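Local coordinates for protein diadenosine tetraphosphatase, putative (Trypanosoma brucei, PDB 2QJC) that probably hydrolyses diadenosine tetraphosphate or other phosphate compounds as a metal-dependent calcineurin-like phosphoesterase with two manganese ions, at residues G25-C30 with G54-K59; Y76-N81 with V137-A142. One frame throughout, in Å; residues are numbered along the deposited sequence.

Contact 1 of 2, residues G25-C30 with G54-K59; sequences GDIHGC and GDLVNK. With MN (manganese (II) ion), chain B.
Asp26, His28 and Asp55 meet at one manganese ion where two signature loops of the calcineurin-like phosphoesterases, GDIHG after strand 21-24 and GDLVNK after strand 49-52, run beside each other. The coordination lengths identify the ligands: Asp26 OD2 lies 2.2 Å from the manganese, Asp55 OD2 2.1 Å and His28 NE2 2.5 Å, with water 2 and one more ligand from elsewhere in the structure. The two side chains of Asp26 and Asp55 lie side by side and point the same way, with carboxylate planes 90° apart. Asp55 CB sits over one face of the His28 ring, 4.1 Å from the ring centroid, as a CH-pi contact, and Lys59 CG lies over the opposite face.

The ring's rotation is fixed from its other nitrogen. His28 ND1 donates to Val57 O at 2.6 Å, tilted 20° out of the ring plane, and more weakly to Asn58 O. Two backbone bonds hold the loops in step: His28 N to Asp55 O at 2.9 Å, in the carbonyl plane, and Gly29 N to Leu56 O at 2.8 Å. Outside the pair, Asp26 OD1 accepts from His204 N and Asp55 OD1 from His82 N, so each carboxylate uses one oxygen for metal and one for the protein.

Because ND1 is the donor, NE2 is left to offer its lone pair to the manganese; the carbonyls at ND1 would probably make it a stronger ligand.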
ATOM      1  N   GLY A  25       5.065   0.698  -3.565  1.00 21.45           N
ATOM      2  CA  GLY A  25       5.145   0.176  -2.207  1.00 21.03           C
ATOM      3  C   GLY A  25       5.237   1.239  -1.127  1.00 23.28           C
ATOM      4  O   GLY A  25       5.146   2.436  -1.417  1.00 22.65           O
ATOM      5  N   ASP A  26       5.431   0.803   0.119  1.00 23.75           N
ATOM      6  CA  ASP A  26       5.501   1.717   1.264  1.00 25.35           C
ATOM      7  C   ASP A  26       6.485   2.867   1.041  1.00 24.31           C
ATOM      8  O   ASP A  26       7.684   2.646   0.879  1.00 23.62           O
ATOM      9  CB  ASP A  26       5.873   0.941   2.545  1.00 22.50           C
ATOM     10  CG  ASP A  26       4.837  -0.121   2.917  1.00 26.85           C
ATOM     11  OD1 ASP A  26       4.400  -0.882   2.021  1.00 25.61           O
ATOM     12  OD2 ASP A  26       4.467  -0.210   4.113  1.00 25.42           O
ATOM     13  N   ILE A  27       5.967   4.094   1.043  1.00 26.13           N
ATOM     14  CA  ILE A  27       6.797   5.286   0.838  1.00 29.15           C
ATOM     15  C   ILE A  27       7.392   5.843   2.146  1.00 29.16           C
ATOM     16  O   ILE A  27       8.565   6.221   2.196  1.00 29.05           O
ATOM     17  CB  ILE A  27       5.990   6.391   0.115  1.00 29.33           C
ATOM     18  CG1 ILE A  27       5.554   5.893  -1.270  1.00 30.42           C
ATOM     19  CG2 ILE A  27       6.852   7.625  -0.060  1.00 31.43           C
ATOM     20  CD1 ILE A  27       4.495   6.755  -1.946  1.00 27.89           C
ATOM     21  N   HIS A  28       6.584   5.891   3.200  1.00 28.89           N
ATOM     22  CA  HIS A  28       7.053   6.371   4.497  1.00 32.10           C
ATOM     23  C   HIS A  28       7.886   7.655   4.423  1.00 31.27           C
ATOM     24  O   HIS A  28       9.051   7.672   4.822  1.00 32.94           O
ATOM     25  CB  HIS A  28       7.874   5.271   5.197  1.00 30.61           C
ATOM     26  CG  HIS A  28       7.041   4.258   5.920  1.00 30.49           C
ATOM     27  ND1 HIS A  28       6.161   4.601   6.925  1.00 29.58           N
ATOM     28  CD2 HIS A  28       6.970   2.909   5.803  1.00 27.75           C
ATOM     29  CE1 HIS A  28       5.584   3.509   7.397  1.00 28.74           C
ATOM     30  NE2 HIS A  28       6.058   2.470   6.735  1.00 29.63           N
ATOM     31  N   GLY A  29       7.287   8.718   3.898  1.00 31.42           N
ATOM     32  CA  GLY A  29       7.975   9.994   3.802  1.00 31.63           C
ATOM     33  C   GLY A  29       9.247  10.084   2.974  1.00 31.77           C
ATOM     34  O   GLY A  29       9.961  11.083   3.080  1.00 32.86           O
ATOM     35  N   CYS A  30       9.554   9.071   2.164  1.00 30.87           N
ATOM     36  CA  CYS A  30      10.761   9.120   1.332  1.00 31.21           C
ATOM     37  C   CYS A  30      10.450   9.751  -0.028  1.00 31.59           C
ATOM     38  O   CYS A  30      10.455   9.071  -1.063  1.00 29.95           O
ATOM     39  CB  CYS A  30      11.336   7.720   1.134  1.00 30.34           C
ATOM     40  SG  CYS A  30      11.965   6.948   2.649  1.00 33.44           S
ATOM     41  N   GLY A  54      -0.267   2.642   0.509  1.00 22.77           N
ATOM     42  CA  GLY A  54      -0.461   3.190   1.839  1.00 21.99           C
ATOM     43  C   GLY A  54       0.830   3.315   2.619  1.00 22.94           C
ATOM     44  O   GLY A  54       1.886   2.897   2.145  1.00 22.21           O
ATOM     45  N   ASP A  55       0.738   3.867   3.827  1.00 23.03           N
ATOM     46  CA  ASP A  55       1.908   4.080   4.671  1.00 24.01           C
ATOM     47  C   ASP A  55       2.732   5.156   3.979  1.00 24.27           C
ATOM     48  O   ASP A  55       3.910   4.974   3.664  1.00 26.42           O
ATOM     49  CB  ASP A  55       2.715   2.782   4.837  1.00 20.26           C
ATOM     50  CG  ASP A  55       2.411   2.067   6.147  1.00 21.41           C
ATOM     51  OD1 ASP A  55       1.361   2.356   6.762  1.00 20.59           O
ATOM     52  OD2 ASP A  55       3.224   1.210   6.564  1.00 16.48           O
ATOM     53  N   LEU A  56       2.072   6.283   3.741  1.00 26.13           N
ATOM     54  CA  LEU A  56       2.677   7.432   3.086  1.00 27.58           C
ATOM     55  C   LEU A  56       3.540   8.244   4.047  1.00 28.23           C
ATOM     56  O   LEU A  56       4.465   8.951   3.628  1.00 27.92           O
ATOM     57  CB  LEU A  56       1.575   8.334   2.537  1.00 27.72           C
ATOM     58  CG  LEU A  56       0.430   7.616   1.825  1.00 26.01           C
ATOM     59  CD1 LEU A  56      -0.580   8.639   1.330  1.00 25.81           C
ATOM     60  CD2 LEU A  56       0.991   6.786   0.669  1.00 24.99           C
ATOM     61  N   VAL A  57       3.240   8.125   5.336  1.00 27.48           N
ATOM     62  CA  VAL A  57       3.940   8.888   6.363  1.00 30.24           C
ATOM     63  C   VAL A  57       4.760   8.092   7.383  1.00 30.68           C
ATOM     64  O   VAL A  57       4.845   6.857   7.335  1.00 29.79           O
ATOM     65  CB  VAL A  57       2.931   9.747   7.149  1.00 30.75           C
ATOM     66  CG1 VAL A  57       1.979  10.448   6.180  1.00 30.95           C
ATOM     67  CG2 VAL A  57       2.142   8.867   8.113  1.00 32.36           C
ATOM     68  N   ASN A  58       5.358   8.840   8.308  1.00 31.44           N
ATOM     69  CA  ASN A  58       6.168   8.298   9.395  1.00 31.92           C
ATOM     70  C   ASN A  58       7.493   7.686   8.943  1.00 32.44           C
ATOM     71  O   ASN A  58       7.612   7.171   7.827  1.00 29.74           O
ATOM     72  CB  ASN A  58       5.344   7.271  10.183  1.00 33.18           C
ATOM     73  CG  ASN A  58       5.854   7.071  11.604  1.00 36.50           C
ATOM     74  OD1 ASN A  58       6.405   7.989  12.215  1.00 36.98           O
ATOM     75  ND2 ASN A  58       5.648   5.878  12.142  1.00 34.62           N
ATOM     76  N   LYS A  59       8.484   7.772   9.831  1.00 31.13           N
ATOM     77  CA  LYS A  59       9.836   7.244   9.620  1.00 33.78           C
ATOM     78  C   LYS A  59      10.716   8.035   8.649  1.00 33.36           C
ATOM     79  O   LYS A  59      11.877   8.316   8.948  1.00 31.53           O
ATOM     80  CB  LYS A  59       9.789   5.774   9.162  1.00 35.07           C
ATOM     81  CG  LYS A  59       8.828   4.864   9.940  1.00 38.78           C
ATOM     82  CD  LYS A  59       8.676   5.267  11.407  1.00 44.14           C
ATOM     83  CE  LYS A  59       9.991   5.212  12.184  1.00 45.86           C
ATOM     84  NZ  LYS A  59       9.785   5.557  13.626  1.00 46.99           N
TER
HETATM   85 MN    MN B 400       5.067   0.269   6.209  1.00 31.95          MN
HETATM   86  O   HOH W   1       2.989   3.942  -0.184  1.00 27.17           O
HETATM   87  O   HOH W   2       7.032  -0.767   5.899  1.00 23.50           O

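Contact 2 of 2, residues Y76-N81 with V137-A142; sequences YSVLGN and VMVAHA. With MN (manganese (II) ion), chain C.
The imidazole of His141 has Gly80 on one face: Gly80 CA lies 3.5 Å above the plane, over the ring centre and 14° off its normal, a CH-pi contact, and Asn81 N is over the same face. Having no side chain, Gly80 lets its CA come this close. At one end of the ring NE2 reaches the manganese at 2.3 Å; at ND1 the ring is hydrogen-bonded to Val53 O. The His204 ring meets that of His141 with their planes at about 60°.

The Asn81 amide crosses the His141 side chain at about a right angle, its plane 38° from that of the ring. The modelled Asn81 ND2 lies 2.1 Å from the manganese and 3.0 Å from His141 NE2. The second distance is no hydrogen bond, since both nitrogens, as modelled, bind the same ion and there is no hydrogen to share. An amide oxygen is the expected ligand, so the assignment of nitrogen and oxygen here is doubtful. With chi1 at 178° the His141 ring swings away from its own backbone N and reaches Gly80 from just beyond the strand that includes Val139.

Water 3 joins the backbones, donating to Leu79 O and accepting from His141 N at 2.9 Å; no direct hydrogen bond links the segments. Strands 76-77 and 137-140 belong to two different five-stranded sheets, joined here in the core by Val78 and Val139, and the chain after each strand carries a metal ligand, Asn81 or His141. Val78 CG2 meets Val139 CG1 at 4.0 Å, an apolar pair, while the Val78 CG1 methyl lies 3.6 Å from the backbone oxygen Val139 O.

The histidine is thus held by contacts of three kinds, a glycine over its face, a carbonyl at ND1 and the ion at NE2. With ND1 taken by Val53 O, NE2 is directed to the metal.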
ATOM      1  N   TYR A  76      -3.832   8.035  -6.554  1.00 28.70           N
ATOM      2  CA  TYR A  76      -4.684   7.292  -5.625  1.00 27.36           C
ATOM      3  C   TYR A  76      -3.821   6.591  -4.577  1.00 26.71           C
ATOM      4  O   TYR A  76      -2.601   6.505  -4.712  1.00 25.51           O
ATOM      5  CB  TYR A  76      -5.483   6.221  -6.375  1.00 28.45           C
ATOM      6  CG  TYR A  76      -6.663   6.745  -7.151  1.00 31.38           C
ATOM      7  CD1 TYR A  76      -7.902   6.924  -6.536  1.00 29.64           C
ATOM      8  CD2 TYR A  76      -6.545   7.059  -8.506  1.00 30.92           C
ATOM      9  CE1 TYR A  76      -8.998   7.402  -7.253  1.00 33.00           C
ATOM     10  CE2 TYR A  76      -7.637   7.542  -9.234  1.00 32.43           C
ATOM     11  CZ  TYR A  76      -8.857   7.710  -8.601  1.00 32.22           C
ATOM     12  OH  TYR A  76      -9.933   8.195  -9.309  1.00 34.26           O
ATOM     13  N   SER A  77      -4.469   6.082  -3.539  1.00 27.38           N
ATOM     14  CA  SER A  77      -3.777   5.353  -2.485  1.00 25.78           C
ATOM     15  C   SER A  77      -4.763   4.725  -1.528  1.00 26.67           C
ATOM     16  O   SER A  77      -5.842   5.281  -1.282  1.00 26.12           O
ATOM     17  CB  SER A  77      -2.863   6.276  -1.684  1.00 26.22           C
ATOM     18  OG  SER A  77      -2.259   5.559  -0.620  1.00 21.57           O
ATOM     19  N   VAL A  78      -4.421   3.551  -1.002  1.00 24.55           N
ATOM     20  CA  VAL A  78      -5.297   2.960  -0.011  1.00 23.38           C
ATOM     21  C   VAL A  78      -4.719   3.405   1.319  1.00 22.68           C
ATOM     22  O   VAL A  78      -3.635   4.012   1.366  1.00 20.55           O
ATOM     23  CB  VAL A  78      -5.388   1.400  -0.106  1.00 19.41           C
ATOM     24  CG1 VAL A  78      -6.193   1.022  -1.345  1.00 18.12           C
ATOM     25  CG2 VAL A  78      -3.997   0.757  -0.132  1.00 18.17           C
ATOM     26  N   LEU A  79      -5.448   3.131   2.394  1.00 24.80           N
ATOM     27  CA  LEU A  79      -5.016   3.528   3.728  1.00 24.53           C
ATOM     28  C   LEU A  79      -4.090   2.506   4.370  1.00 25.96           C
ATOM     29  O   LEU A  79      -4.424   1.320   4.435  1.00 24.96           O
ATOM     30  CB  LEU A  79      -6.240   3.735   4.617  1.00 26.49           C
ATOM     31  CG  LEU A  79      -6.008   4.334   6.006  1.00 27.27           C
ATOM     32  CD1 LEU A  79      -5.356   5.709   5.872  1.00 25.92           C
ATOM     33  CD2 LEU A  79      -7.344   4.444   6.730  1.00 27.79           C
ATOM     34  N   GLY A  80      -2.925   2.969   4.830  1.00 24.90           N
ATOM     35  CA  GLY A  80      -1.967   2.087   5.488  1.00 25.36           C
ATOM     36  C   GLY A  80      -2.200   2.125   6.993  1.00 27.66           C
ATOM     37  O   GLY A  80      -2.961   2.970   7.464  1.00 28.18           O
ATOM     38  N   ASN A  81      -1.579   1.238   7.771  1.00 27.80           N
ATOM     39  CA  ASN A  81      -1.846   1.281   9.208  1.00 27.40           C
ATOM     40  C   ASN A  81      -1.145   2.429   9.922  1.00 26.27           C
ATOM     41  O   ASN A  81      -1.569   2.834  10.999  1.00 25.94           O
ATOM     42  CB  ASN A  81      -1.526  -0.059   9.897  1.00 29.11           C
ATOM     43  CG  ASN A  81      -0.080  -0.440   9.796  1.00 29.68           C
ATOM     44  OD1 ASN A  81       0.557  -0.777  10.800  1.00 32.59           O
ATOM     45  ND2 ASN A  81       0.454  -0.405   8.583  1.00 30.15           N
ATOM     46  N   VAL A 137      -6.665  -6.424 -11.209  1.00 26.37           N
ATOM     47  CA  VAL A 137      -5.857  -6.156 -10.020  1.00 25.71           C
ATOM     48  C   VAL A 137      -6.677  -5.600  -8.851  1.00 25.09           C
ATOM     49  O   VAL A 137      -7.727  -4.989  -9.052  1.00 23.55           O
ATOM     50  CB  VAL A 137      -4.718  -5.146 -10.375  1.00 26.24           C
ATOM     51  CG1 VAL A 137      -4.209  -4.435  -9.127  1.00 25.41           C
ATOM     52  CG2 VAL A 137      -3.573  -5.882 -11.056  1.00 24.09           C
HETATM   53  N   MSE A 138      -6.196  -5.832  -7.630  1.00 25.38           N
HETATM   54  CA  MSE A 138      -6.829  -5.311  -6.416  1.00 25.06           C
HETATM   55  C   MSE A 138      -5.726  -4.860  -5.447  1.00 25.60           C
HETATM   56  O   MSE A 138      -4.765  -5.600  -5.184  1.00 24.15           O
HETATM   57  CB  MSE A 138      -7.723  -6.363  -5.743  1.00 28.86           C
HETATM   58  CG  MSE A 138      -8.976  -6.727  -6.549  1.00 33.45           C
HETATM   59 SE   MSE A 138     -10.434  -7.486  -5.488  1.00 41.66          SE
HETATM   60  CE  MSE A 138      -9.623  -9.149  -4.955  1.00 35.14           C
ATOM     61  N   VAL A 139      -5.861  -3.648  -4.921  1.00 22.63           N
ATOM     62  CA  VAL A 139      -4.864  -3.094  -4.012  1.00 22.16           C
ATOM     63  C   VAL A 139      -5.372  -2.964  -2.574  1.00 21.72           C
ATOM     64  O   VAL A 139      -6.455  -2.429  -2.335  1.00 21.92           O
ATOM     65  CB  VAL A 139      -4.394  -1.681  -4.521  1.00 23.93           C
ATOM     66  CG1 VAL A 139      -3.292  -1.122  -3.626  1.00 20.45           C
ATOM     67  CG2 VAL A 139      -3.902  -1.778  -5.959  1.00 21.91           C
ATOM     68  N   ALA A 140      -4.587  -3.478  -1.630  1.00 21.66           N
ATOM     69  CA  ALA A 140      -4.884  -3.399  -0.198  1.00 20.04           C
ATOM     70  C   ALA A 140      -3.522  -3.176   0.479  1.00 19.99           C
ATOM     71  O   ALA A 140      -2.488  -3.531  -0.081  1.00 21.73           O
ATOM     72  CB  ALA A 140      -5.533  -4.702   0.300  1.00 21.19           C
ATOM     73  N   HIS A 141      -3.509  -2.596   1.674  1.00 20.70           N
ATOM     74  CA  HIS A 141      -2.235  -2.317   2.334  1.00 22.09           C
ATOM     75  C   HIS A 141      -1.434  -3.540   2.784  1.00 21.73           C
ATOM     76  O   HIS A 141      -0.239  -3.649   2.476  1.00 23.08           O
ATOM     77  CB  HIS A 141      -2.436  -1.371   3.530  1.00 21.11           C
ATOM     78  CG  HIS A 141      -1.170  -1.088   4.277  1.00 22.10           C
ATOM     79  ND1 HIS A 141      -0.102  -0.425   3.709  1.00 21.51           N
ATOM     80  CD2 HIS A 141      -0.772  -1.447   5.521  1.00 21.56           C
ATOM     81  CE1 HIS A 141       0.902  -0.392   4.568  1.00 20.83           C
ATOM     82  NE2 HIS A 141       0.522  -1.007   5.674  1.00 21.90           N
ATOM     83  N   ALA A 142      -2.076  -4.452   3.509  1.00 20.64           N
ATOM     84  CA  ALA A 142      -1.397  -5.651   4.003  1.00 20.37           C
ATOM     85  C   ALA A 142      -1.851  -6.925   3.300  1.00 19.58           C
ATOM     86  O   ALA A 142      -1.055  -7.841   3.078  1.00 17.44           O
ATOM     87  CB  ALA A 142      -1.607  -5.790   5.523  1.00 21.01           C
TER
HETATM   88 MN    MN C 401       2.041  -1.145   7.454  1.00 45.44          MN
HETATM   89  O   HOH W   3      -5.561  -1.008   3.046  1.00 19.93           O

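How the contacts relate
Contact 1 and contact 2 supply the two halves of a dinuclear manganese centre, the ions 3.6 Å apart as measured between the metal of contact 1 and that of contact 2. Asp55 is common to both sites: its carboxylate also lies about 3 Å from the second ion, whose site His204 completes. The halves touch directly. Asp55 CG packs 3.3 Å from His141 CE1, and Asp26 OD2 lies 3.6 Å from the same His141 CE1. Residues 81-83, beginning with the ligand Asn81, tie back to residues 54-59, as the Asp83 carboxylate accepts from Asp55 N and Leu56 N. A bound phosphate beside Asp55 and Asn81, probably from the crystallisation liquor, is consistent with a substrate pocket there.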